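Local coordinates for tubulin binding cofactor C (Leishmania major, PDB 5AJ8), which is a chaperone of the TBCC family, represented here by its C-terminal domain, and probably takes part in the folding and assembly of tubulin dimers, at residues Lys111-Ala114 and Glu118-Ser121. The protein carries 1 engineered substitution. Residues are numbered along the deposited sequence; the frame is centred on the assembly and turned at random.
Sequences KTYA and EWVS
The ring of Y113 stands edge-on over the indole of W119 in a T-shaped (edge-to-face) stack, the two planes turned 80° from each other and the tyrosine ring centroid 5.3 Å from that of the five-membered ring. The contact lies at the surface of the parallel beta-helical domain of this cofactor C, where the loop after strand 91-95 leads into helix 116-122. The leading edge of the tyrosine is its CD2 side, with CD2 4.0 Å from W119 CD2. Beside it, Y113 CB adds a CH-pi contact over the same five-membered ring, 3.7 Å from W119 CD1. A torsion that sets Y113 CG anti to its own carbonyl carbon (chi1 -56°) lets methylene and ring edge share one indole face. Tyrosine suits this place because both its ring edge and its CB reach the indole; tryptophan does because its flat, electron-rich face accepts C-H groups while its N-H donates to a water at the ring edge. That water, in the indole plane, accepts hydrogen bonds from W119 NE1 at 3.2 Å and from Y113 N at 3.0 Å.

E118, one residue earlier on the helix, meets Y113 through the two methylenes, CB to CB at 3.7 Å. Glutamate fits here by pairing an aliphatic stem with a polar end at the surface. Farther out, W119 also packs on P43 and L102, and Y113 on V123. E118 is modelled in two conformers; in the one described, OE2 accepts a hydrogen bond from a second water, which accepts the A114 N-H, and OE1 is hydrogen-bonded to T115 OG1.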
ATOM      1  N   LYS A 111       7.186   0.266 -19.731  1.00 25.61           N
ATOM      2  CA  LYS A 111       6.618  -1.084 -19.726  1.00 26.16           C
ATOM      3  C   LYS A 111       5.229  -1.083 -19.107  1.00 24.74           C
ATOM      4  O   LYS A 111       4.953  -0.346 -18.168  1.00 21.54           O
ATOM      5  CB  LYS A 111       7.511  -2.074 -18.973  1.00 29.37           C
ATOM      6  CG  LYS A 111       8.899  -2.280 -19.568  1.00 33.63           C
ATOM      7  CD  LYS A 111       8.827  -2.743 -21.013  1.00 41.30           C
ATOM      8  CE  LYS A 111      10.206  -3.065 -21.579  1.00 49.38           C
ATOM      9  NZ  LYS A 111      10.257  -2.891 -23.061  1.00 50.37           N
ATOM     10  N   THR A 112       4.363  -1.923 -19.654  1.00 23.26           N
ATOM     11  CA  THR A 112       2.996  -2.052 -19.190  1.00 23.22           C
ATOM     12  C   THR A 112       2.736  -3.544 -19.023  1.00 23.59           C
ATOM     13  O   THR A 112       3.359  -4.345 -19.718  1.00 24.87           O
ATOM     14  CB  THR A 112       1.991  -1.453 -20.202  1.00 24.03           C
ATOM     15  OG1 THR A 112       2.040  -2.185 -21.429  1.00 23.09           O
ATOM     16  CG2 THR A 112       2.296   0.019 -20.486  1.00 23.54           C
ATOM     17  N   TYR A 113       1.844  -3.910 -18.103  1.00 21.54           N
ATOM     18  CA  TYR A 113       1.459  -5.304 -17.904  1.00 22.29           C
ATOM     19  C   TYR A 113      -0.066  -5.381 -17.793  1.00 22.78           C
ATOM     20  O   TYR A 113      -0.725  -4.417 -17.384  1.00 23.25           O
ATOM     21  CB  TYR A 113       2.170  -5.905 -16.680  1.00 21.22           C
ATOM     22  CG  TYR A 113       3.687  -5.795 -16.731  1.00 20.81           C
ATOM     23  CD1 TYR A 113       4.455  -6.694 -17.450  1.00 23.84           C
ATOM     24  CD2 TYR A 113       4.332  -4.778 -16.080  1.00 20.90           C
ATOM     25  CE1 TYR A 113       5.839  -6.569 -17.519  1.00 24.99           C
ATOM     26  CE2 TYR A 113       5.690  -4.631 -16.138  1.00 20.88           C
ATOM     27  CZ  TYR A 113       6.446  -5.525 -16.846  1.00 24.78           C
ATOM     28  OH  TYR A 113       7.809  -5.347 -16.888  1.00 27.41           O
ATOM     29  N   ALA A 114      -0.625  -6.521 -18.178  1.00 23.32           N
ATOM     30  CA  ALA A 114      -2.064  -6.656 -18.344  1.00 23.41           C
ATOM     31  C   ALA A 114      -2.785  -7.061 -17.067  1.00 21.57           C
ATOM     32  O   ALA A 114      -3.998  -6.942 -16.989  1.00 21.84           O
ATOM     33  CB  ALA A 114      -2.349  -7.676 -19.439  1.00 28.42           C
ATOM     34  N   GLU A 118       1.188  -9.848 -12.814  0.60 15.77           N
ATOM     35  CA  GLU A 118       2.351  -9.557 -13.656  0.60 16.71           C
ATOM     36  C   GLU A 118       3.128  -8.353 -13.154  0.60 15.15           C
ATOM     37  O   GLU A 118       4.347  -8.384 -13.073  0.60 15.06           O
ATOM     38  CB  GLU A 118       1.915  -9.299 -15.112  0.60 18.94           C
ATOM     39  CG  GLU A 118       1.655 -10.561 -15.918  0.60 21.80           C
ATOM     40  CD  GLU A 118       0.993 -10.266 -17.254  0.60 23.66           C
ATOM     41  OE1 GLU A 118      -0.181  -9.839 -17.263  0.60 23.27           O
ATOM     42  OE2 GLU A 118       1.662 -10.446 -18.293  0.60 27.50           O
ATOM     43  N   TRP A 119       2.417  -7.277 -12.842  1.00 14.25           N
ATOM     44  CA  TRP A 119       3.048  -6.075 -12.275  1.00 13.08           C
ATOM     45  C   TRP A 119       3.833  -6.409 -10.998  1.00 12.78           C
ATOM     46  O   TRP A 119       4.986  -6.005 -10.817  1.00 12.12           O
ATOM     47  CB  TRP A 119       1.986  -5.026 -11.906  1.00 12.66           C
ATOM     48  CG  TRP A 119       1.707  -4.020 -12.947  1.00 12.74           C
ATOM     49  CD1 TRP A 119       0.722  -4.055 -13.883  1.00 13.09           C
ATOM     50  CD2 TRP A 119       2.423  -2.807 -13.162  1.00 12.55           C
ATOM     51  NE1 TRP A 119       0.789  -2.938 -14.680  1.00 13.30           N
ATOM     52  CE2 TRP A 119       1.822  -2.154 -14.252  1.00 13.09           C
ATOM     53  CE3 TRP A 119       3.534  -2.223 -12.557  1.00 12.26           C
ATOM     54  CZ2 TRP A 119       2.273  -0.931 -14.725  1.00 13.64           C
ATOM     55  CZ3 TRP A 119       3.985  -1.020 -13.032  1.00 12.79           C
ATOM     56  CH2 TRP A 119       3.367  -0.387 -14.103  1.00 13.25           C
ATOM     57  N   VAL A 120       3.186  -7.151 -10.110  1.00 12.48           N
ATOM     58  CA  VAL A 120       3.776  -7.470  -8.824  1.00 12.95           C
ATOM     59  C   VAL A 120       4.957  -8.443  -8.988  1.00 13.48           C
ATOM     60  O   VAL A 120       5.943  -8.340  -8.268  1.00 12.62           O
ATOM     61  CB  VAL A 120       2.704  -8.028  -7.877  1.00 13.15           C
ATOM     62  CG1 VAL A 120       3.308  -8.653  -6.650  1.00 14.73           C
ATOM     63  CG2 VAL A 120       1.725  -6.914  -7.482  1.00 12.87           C
ATOM     64  N   SER A 121       4.843  -9.380  -9.921  1.00 14.11           N
ATOM     65  CA  SER A 121       5.951 -10.311 -10.189  1.00 16.20           C
ATOM     66  C   SER A 121       7.131  -9.576 -10.864  1.00 16.15           C
ATOM     67  O   SER A 121       8.261  -9.678 -10.399  1.00 14.77           O
ATOM     68  CB  SER A 121       5.474 -11.465 -11.077  1.00 17.66           C
ATOM     69  OG  SER A 121       6.563 -12.208 -11.571  1.00 22.94           O
TER
HETATM   70  O   HOH W   1       0.133  -1.511 -17.455  1.00 16.37           O
HETATM   71  O   HOH W   2       1.170  -8.311 -20.111  1.00 33.88           O